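Local coordinates for protein L-Ala-D/L-Glu epimerase, a muconate lactonizing enzyme (Klebsiella pneumoniae subsp. pneumoniae MGH 78578, PDB 3FCP) that belongs to the enolase superfamily, joining an N-terminal domain of the muconate lactonizing enzyme type to a TIM-barrel-like domain that holds a magnesium ion, at residues 5-10 with 79-84; 165-170 with 192-197; 182-187 with 217-222. All coordinates share one frame; numbering follows the deposited sequence.

Contact 1: 5-10 with 79-84; sequences ATVEQI and LLKGQP
Val7 is gripped through its backbone by the turn that follows helix 65-80. Val7 N donates to Gln83 O at 2.9 Å, and its carbonyl takes the N-H of Gly82, with Gly82 N to Val7 O at 2.8 Å and the donor in the carbonyl plane. Compact and apolar, Val7 is buried against the turn, CG2 of Val7 lying 4.0 Å from CG of Lys81. Thr6 brings its methyl rather than its hydroxyl to the turn, CG2 standing 3.8 Å from Gly82 O.

Leu80, Lys81, Gly82 and Gln83 form a type II beta turn, whose third position favours glycine; Gly82 sits there with phi at 101°. Beyond it, Pro84 makes a single bridge with Thr6, so the turn is docked against the residues leading into strand 7-17 and its first residue, Val7; this is an edge strand of the antiparallel sheet in the N-terminal domain. That strand carries a classic beta bulge where Glu8 and Gln9 both face Thr41.

At the bulge two long polar chains run alongside each other in the same direction. Lys81 is bent at its third torsion (chi3 65°), which lays its aliphatic part along the strand, with CE 3.6 Å from Glu8 O. Gln9 starts away from the turn, but a bend about CB-CG (chi2 61°) brings its amide back beside the lysine, NE2 to Lys81 NZ being 3.6 Å without a hydrogen bond between them. The same NE2 donates to Ile10 O at 3.3 Å, approaching from above the carbonyl plane.

On the buried side Ile10 and Leu80 meet at a slant, CD1 of Ile10 being 4.1 Å from CB of Leu80. Ile10 also packs on Ile72, while Leu80 reaches Leu91 and Met95 of helix 88-98.

Contact 2: 165-170 with 192-197; sequences RAFKLK and DRASIR
Arg165 to Leu169 and Ser195 to Arg197 are laced together by four backbone hydrogen bonds that alternate in direction. Ser195 N donates to Arg165 O (2.8 Å) and Phe167 N to Ser195 O (2.8 Å); Arg197 N then reaches Phe167 O (2.9 Å) and Leu169 N reaches Arg197 O (2.7 Å). This is the parallel pairing of a beta-alpha-beta unit, strand 166-170, helix 176-189 and strand 195-199, within the barrel domain.

Apolar contacts lie on the helix-facing side, where bulky hydrocarbon groups fit. The Phe167 ring presents its edge to Ala194, CE2 to CB 3.6 Å, and the small methyl lets the ring come close. Ile196 serves two neighbours: its CD1 meets the Phe167 ring obliquely, and its CG2 sits 3.8 Å from CD1 of Leu169.

The other face carries Ser195, Lys168 and Arg197, with Ala166 among them as a small apolar residue. A bend at the second torsion of Arg197 (chi2 92°) brings its guanidinium over toward Ala166 of the partner strand, whose CB lies over one face, while NE donates to Ser195 OG at 2.8 Å. Lys168, fully extended, forms salt bridges with Glu327, Glu225 and Asp199.

Contact 3: 182-187 with 217-222; sequences HTRAIV and AAMGVD
Met219, next to helix 206-218, reaches across to the flank of helix 176-189. Its CB lies 3.6 Å from NH2 of Arg184. CG, set between the backbone N and the carbonyl carbon (chi1 58°), carries the chain on toward the neighbouring helix. The sulfur then settles against that helix: SD is 3.6 Å from CA of Arg184 and 3.7 Å from both CG2 and OG1 of Thr183, with Val187 CG2 somewhat further off. A last bend (chi3 85°) turns CE over one face of the Arg184 guanidinium, offset toward its rim and 3.6 Å from NH1. An unbranched, flexible thioether suits this path, since it can follow the relief of a helix surface.

Directly after Met219, Gly220 takes the positive phi of a Schellman motif, the first residue to leave helical geometry. The chain then turns so that CG2 of Val221 comes 4.1 Å from OG1 of Thr183. The flank of helix 176-189 and the chain leaving helix 206-218 meet without a hydrogen bond between these segments. Dispersion and burial of apolar surface carry the contact, and Thr183 OG1, buried with no polar partner in the model, probably costs some of that gain.

Contacts 2 and 3 belong to one stretch of the barrel domain, their centres about 9 Å apart and their segments alternating along the chain. Two probable hydrogen bonds join them, Ile196 O to Asp222 N and Ser195 OG to Asp222 OD2, each 2.9 Å. Leu169 CD1 also packs on Ile186 CD1 at 3.6 Å. Contact 2 comes close to the magnesium site of Asn201, Asp250 and Glu251 through Lys168, whose side chain is about 6 Å from the ion; contact 3 lies on the helical layer outside. Contact 1, in the N-terminal domain on the opposite side of the chain's centre, lies about 45 Å from contact 2 and about 51 Å from contact 3, centre to centre.

Contact 1: 5-10 with 79-84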
# COMPACT_ATOMS: atom_id res chain seq x y z
N ALA A 5 -51.53 9.51 -2.16
CA ALA A 5 -52.33 8.57 -2.93
C ALA A 5 -51.59 7.24 -2.96
O ALA A 5 -50.42 7.17 -2.59
CB ALA A 5 -52.54 9.09 -4.36
N THR A 6 -52.27 6.19 -3.38
CA THR A 6 -51.61 4.90 -3.47
C THR A 6 -51.53 4.54 -4.95
O THR A 6 -52.29 5.07 -5.77
CB THR A 6 -52.40 3.81 -2.72
OG1 THR A 6 -53.70 3.68 -3.29
CG2 THR A 6 -52.52 4.16 -1.25
N VAL A 7 -50.61 3.66 -5.31
CA VAL A 7 -50.52 3.26 -6.71
C VAL A 7 -51.64 2.24 -6.96
O VAL A 7 -51.73 1.21 -6.29
CB VAL A 7 -49.10 2.68 -7.07
CG1 VAL A 7 -48.29 2.44 -5.82
CG2 VAL A 7 -49.22 1.42 -7.91
N GLU A 8 -52.51 2.56 -7.90
CA GLU A 8 -53.63 1.68 -8.21
C GLU A 8 -53.34 0.77 -9.38
O GLU A 8 -53.76 -0.39 -9.39
CB GLU A 8 -54.90 2.49 -8.49
CG GLU A 8 -55.60 2.91 -7.22
CD GLU A 8 -57.08 3.18 -7.42
OE1 GLU A 8 -57.82 3.14 -6.41
OE2 GLU A 8 -57.51 3.42 -8.57
N GLN A 9 -52.61 1.28 -10.36
CA GLN A 9 -52.29 0.46 -11.51
C GLN A 9 -50.97 0.85 -12.16
O GLN A 9 -50.53 1.99 -12.08
CB GLN A 9 -53.41 0.54 -12.55
CG GLN A 9 -53.25 -0.48 -13.67
CD GLN A 9 -53.27 -1.91 -13.16
OE1 GLN A 9 -54.33 -2.49 -12.91
NE2 GLN A 9 -52.08 -2.49 -12.97
N ILE A 10 -50.35 -0.13 -12.81
CA ILE A 10 -49.10 0.05 -13.51
C ILE A 10 -49.22 -0.69 -14.84
O ILE A 10 -49.51 -1.89 -14.87
CB ILE A 10 -47.89 -0.51 -12.71
CG1 ILE A 10 -47.66 0.32 -11.45
CG2 ILE A 10 -46.63 -0.50 -13.57
CD1 ILE A 10 -46.54 -0.19 -10.54
N LEU A 79 -45.65 -5.73 -6.45
CA LEU A 79 -44.94 -5.26 -5.27
C LEU A 79 -45.37 -3.85 -4.87
O LEU A 79 -45.49 -3.53 -3.68
CB LEU A 79 -43.43 -5.31 -5.52
CG LEU A 79 -42.40 -4.87 -4.47
CD1 LEU A 79 -42.43 -3.37 -4.33
CD2 LEU A 79 -42.67 -5.56 -3.13
N LEU A 80 -45.64 -3.01 -5.87
CA LEU A 80 -46.00 -1.61 -5.62
C LEU A 80 -47.49 -1.26 -5.56
O LEU A 80 -47.86 -0.25 -4.95
CB LEU A 80 -45.31 -0.73 -6.67
CG LEU A 80 -43.78 -0.80 -6.65
CD1 LEU A 80 -43.20 0.01 -7.81
CD2 LEU A 80 -43.26 -0.29 -5.31
N LYS A 81 -48.35 -2.06 -6.17
CA LYS A 81 -49.78 -1.74 -6.13
C LYS A 81 -50.32 -1.77 -4.70
O LYS A 81 -50.14 -2.74 -3.97
CB LYS A 81 -50.55 -2.70 -7.04
CG LYS A 81 -50.35 -2.39 -8.52
CD LYS A 81 -50.84 -3.50 -9.44
CE LYS A 81 -52.34 -3.70 -9.35
NZ LYS A 81 -52.75 -4.81 -10.25
N GLY A 82 -50.96 -0.67 -4.30
CA GLY A 82 -51.49 -0.58 -2.95
C GLY A 82 -50.61 0.24 -2.03
O GLY A 82 -51.04 0.65 -0.95
N GLN A 83 -49.37 0.50 -2.45
CA GLN A 83 -48.43 1.27 -1.64
C GLN A 83 -48.59 2.78 -1.85
O GLN A 83 -48.99 3.23 -2.92
CB GLN A 83 -46.99 0.88 -1.98
CG GLN A 83 -46.64 -0.57 -1.70
CD GLN A 83 -46.62 -0.88 -0.22
OE1 GLN A 83 -45.94 -0.21 0.55
NE2 GLN A 83 -47.36 -1.90 0.19
N PRO A 84 -48.28 3.57 -0.81
CA PRO A 84 -48.40 5.03 -0.95
C PRO A 84 -47.44 5.46 -2.06
O PRO A 84 -46.25 5.16 -2.01
CB PRO A 84 -47.97 5.54 0.42
CG PRO A 84 -48.48 4.45 1.34
CD PRO A 84 -48.05 3.19 0.60

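Contact 2: 165-170 with 192-197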
# COMPACT_ATOMS: atom_id res chain seq x y z
N ARG A 165 -20.59 22.05 -30.74
CA ARG A 165 -19.26 22.50 -30.33
C ARG A 165 -18.50 21.37 -29.65
O ARG A 165 -17.29 21.45 -29.44
CB ARG A 165 -19.38 23.70 -29.40
CG ARG A 165 -20.37 24.75 -29.89
CD ARG A 165 -20.30 26.02 -29.07
NE ARG A 165 -19.05 26.73 -29.26
CZ ARG A 165 -18.64 27.25 -30.42
NH1 ARG A 165 -19.40 27.13 -31.50
NH2 ARG A 165 -17.48 27.88 -30.49
N ALA A 166 -19.22 20.31 -29.29
CA ALA A 166 -18.62 19.14 -28.66
C ALA A 166 -19.06 17.91 -29.44
O ALA A 166 -20.22 17.80 -29.83
CB ALA A 166 -19.06 19.02 -27.21
N PHE A 167 -18.13 17.00 -29.68
CA PHE A 167 -18.44 15.79 -30.42
C PHE A 167 -17.89 14.56 -29.71
O PHE A 167 -16.81 14.59 -29.13
CB PHE A 167 -17.84 15.87 -31.83
CG PHE A 167 -18.33 17.04 -32.63
CD1 PHE A 167 -19.58 17.00 -33.25
CD2 PHE A 167 -17.57 18.20 -32.74
CE1 PHE A 167 -20.06 18.10 -33.97
CE2 PHE A 167 -18.04 19.30 -33.46
CZ PHE A 167 -19.29 19.25 -34.07
N LYS A 168 -18.65 13.47 -29.76
CA LYS A 168 -18.24 12.21 -29.16
C LYS A 168 -18.06 11.21 -30.30
O LYS A 168 -19.00 10.91 -31.02
CB LYS A 168 -19.32 11.72 -28.18
CG LYS A 168 -19.16 10.26 -27.74
CD LYS A 168 -20.20 9.87 -26.70
CE LYS A 168 -20.30 8.36 -26.56
NZ LYS A 168 -21.12 7.93 -25.39
N LEU A 169 -16.84 10.72 -30.47
CA LEU A 169 -16.56 9.77 -31.54
C LEU A 169 -16.53 8.35 -31.00
O LEU A 169 -15.89 8.07 -29.98
CB LEU A 169 -15.21 10.08 -32.20
CG LEU A 169 -14.75 11.54 -32.30
CD1 LEU A 169 -13.46 11.59 -33.10
CD2 LEU A 169 -15.82 12.39 -32.93
N LYS A 170 -17.23 7.45 -31.68
CA LYS A 170 -17.23 6.07 -31.24
C LYS A 170 -16.19 5.30 -32.03
O LYS A 170 -16.11 5.40 -33.26
CB LYS A 170 -18.62 5.45 -31.41
CG LYS A 170 -19.68 6.15 -30.56
CD LYS A 170 -20.73 5.19 -30.01
CE LYS A 170 -20.14 4.21 -29.00
NZ LYS A 170 -21.19 3.34 -28.38
N ASP A 192 -9.86 23.63 -33.72
CA ASP A 192 -10.04 24.68 -32.73
C ASP A 192 -11.37 24.82 -32.00
O ASP A 192 -11.43 24.67 -30.78
CB ASP A 192 -9.67 26.03 -33.36
CG ASP A 192 -9.33 27.09 -32.33
OD1 ASP A 192 -9.00 28.23 -32.73
OD2 ASP A 192 -9.40 26.79 -31.12
N ARG A 193 -12.44 25.09 -32.74
CA ARG A 193 -13.76 25.30 -32.13
C ARG A 193 -14.59 24.09 -31.70
O ARG A 193 -15.81 24.18 -31.61
CB ARG A 193 -14.62 26.17 -33.05
CG ARG A 193 -15.03 25.52 -34.37
CD ARG A 193 -13.85 25.34 -35.32
NE ARG A 193 -14.30 24.86 -36.63
CZ ARG A 193 -13.49 24.60 -37.65
NH1 ARG A 193 -12.18 24.77 -37.53
NH2 ARG A 193 -13.99 24.16 -38.80
N ALA A 194 -13.95 22.97 -31.39
CA ALA A 194 -14.71 21.80 -30.98
C ALA A 194 -14.01 20.90 -29.97
O ALA A 194 -12.83 20.59 -30.11
CB ALA A 194 -15.11 20.99 -32.20
N SER A 195 -14.76 20.49 -28.95
CA SER A 195 -14.24 19.59 -27.92
C SER A 195 -14.43 18.17 -28.46
O SER A 195 -15.55 17.75 -28.75
CB SER A 195 -15.03 19.74 -26.62
OG SER A 195 -14.63 18.76 -25.66
N ILE A 196 -13.33 17.44 -28.60
CA ILE A 196 -13.41 16.09 -29.13
C ILE A 196 -13.26 15.04 -28.03
O ILE A 196 -12.27 15.03 -27.29
CB ILE A 196 -12.30 15.82 -30.19
CG1 ILE A 196 -12.37 16.88 -31.30
CG2 ILE A 196 -12.46 14.41 -30.75
CD1 ILE A 196 -13.69 16.93 -32.05
N ARG A 197 -14.26 14.18 -27.91
CA ARG A 197 -14.23 13.10 -26.93
C ARG A 197 -14.37 11.80 -27.72
O ARG A 197 -14.95 11.80 -28.81
CB ARG A 197 -15.40 13.20 -25.94
CG ARG A 197 -15.49 14.52 -25.13
CD ARG A 197 -16.37 15.55 -25.84
NE ARG A 197 -16.55 16.76 -25.05
CZ ARG A 197 -17.29 16.84 -23.94
NH1 ARG A 197 -17.92 15.77 -23.48
NH2 ARG A 197 -17.39 17.99 -23.30

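Contact 3: 182-187 with 217-222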
# COMPACT_ATOMS: atom_id res chain seq x y z
N HIS A 182 -8.50 7.60 -37.91
CA HIS A 182 -9.86 8.11 -38.04
C HIS A 182 -10.05 9.29 -37.09
O HIS A 182 -10.47 10.37 -37.50
CB HIS A 182 -10.86 7.00 -37.70
CG HIS A 182 -12.27 7.48 -37.49
ND1 HIS A 182 -13.06 7.94 -38.52
CD2 HIS A 182 -13.03 7.56 -36.37
CE1 HIS A 182 -14.25 8.28 -38.05
NE2 HIS A 182 -14.26 8.05 -36.75
N THR A 183 -9.72 9.09 -35.82
CA THR A 183 -9.87 10.14 -34.83
C THR A 183 -8.95 11.33 -35.10
O THR A 183 -9.36 12.48 -34.98
CB THR A 183 -9.65 9.59 -33.38
OG1 THR A 183 -9.63 10.69 -32.45
CG2 THR A 183 -8.35 8.84 -33.29
N ARG A 184 -7.71 11.06 -35.49
CA ARG A 184 -6.77 12.14 -35.78
C ARG A 184 -7.32 13.04 -36.89
O ARG A 184 -7.23 14.27 -36.80
CB ARG A 184 -5.41 11.58 -36.20
CG ARG A 184 -4.34 12.65 -36.38
CD ARG A 184 -3.02 12.06 -36.86
NE ARG A 184 -2.48 11.09 -35.90
CZ ARG A 184 -2.02 11.41 -34.69
NH1 ARG A 184 -1.55 10.46 -33.89
NH2 ARG A 184 -2.03 12.68 -34.28
N ALA A 185 -7.89 12.43 -37.92
CA ALA A 185 -8.46 13.18 -39.04
C ALA A 185 -9.57 14.12 -38.57
O ALA A 185 -9.63 15.28 -38.97
CB ALA A 185 -9.00 12.22 -40.10
N ILE A 186 -10.44 13.60 -37.71
CA ILE A 186 -11.54 14.40 -37.19
C ILE A 186 -11.03 15.53 -36.30
O ILE A 186 -11.54 16.65 -36.35
CB ILE A 186 -12.54 13.52 -36.40
CG1 ILE A 186 -13.16 12.49 -37.34
CG2 ILE A 186 -13.63 14.39 -35.78
CD1 ILE A 186 -14.04 11.46 -36.65
N VAL A 187 -10.02 15.23 -35.50
CA VAL A 187 -9.44 16.24 -34.61
C VAL A 187 -8.86 17.40 -35.43
O VAL A 187 -9.06 18.56 -35.09
CB VAL A 187 -8.33 15.62 -33.72
CG1 VAL A 187 -7.59 16.72 -32.97
CG2 VAL A 187 -8.95 14.65 -32.73
N ALA A 217 -4.47 11.16 -26.17
CA ALA A 217 -4.13 12.31 -25.35
C ALA A 217 -3.17 13.22 -26.11
O ALA A 217 -3.30 14.44 -26.06
CB ALA A 217 -3.50 11.87 -24.04
N ALA A 218 -2.21 12.62 -26.80
CA ALA A 218 -1.22 13.39 -27.56
C ALA A 218 -1.84 14.22 -28.69
O ALA A 218 -1.38 15.33 -28.95
CB ALA A 218 -0.14 12.45 -28.10
N MET A 219 -2.86 13.69 -29.35
CA MET A 219 -3.49 14.44 -30.44
C MET A 219 -4.50 15.49 -29.96
O MET A 219 -5.11 16.18 -30.77
CB MET A 219 -4.12 13.49 -31.48
CG MET A 219 -5.18 12.51 -30.96
SD MET A 219 -6.01 11.56 -32.30
CE MET A 219 -4.91 10.26 -32.53
N GLY A 220 -4.68 15.61 -28.65
CA GLY A 220 -5.59 16.62 -28.14
C GLY A 220 -7.00 16.22 -27.75
O GLY A 220 -7.84 17.08 -27.49
N VAL A 221 -7.28 14.92 -27.71
CA VAL A 221 -8.61 14.46 -27.31
C VAL A 221 -8.84 14.90 -25.86
O VAL A 221 -7.97 14.71 -25.02
CB VAL A 221 -8.72 12.93 -27.45
CG1 VAL A 221 -10.07 12.43 -26.94
CG2 VAL A 221 -8.53 12.54 -28.91
N ASP A 222 -10.00 15.49 -25.59
CA ASP A 222 -10.30 16.00 -24.24
C ASP A 222 -10.79 14.96 -23.25
O ASP A 222 -10.64 15.13 -22.04
CB ASP A 222 -11.36 17.10 -24.31
CG ASP A 222 -10.90 18.31 -25.10
OD1 ASP A 222 -9.71 18.65 -25.03
OD2 ASP A 222 -11.76 18.92 -25.78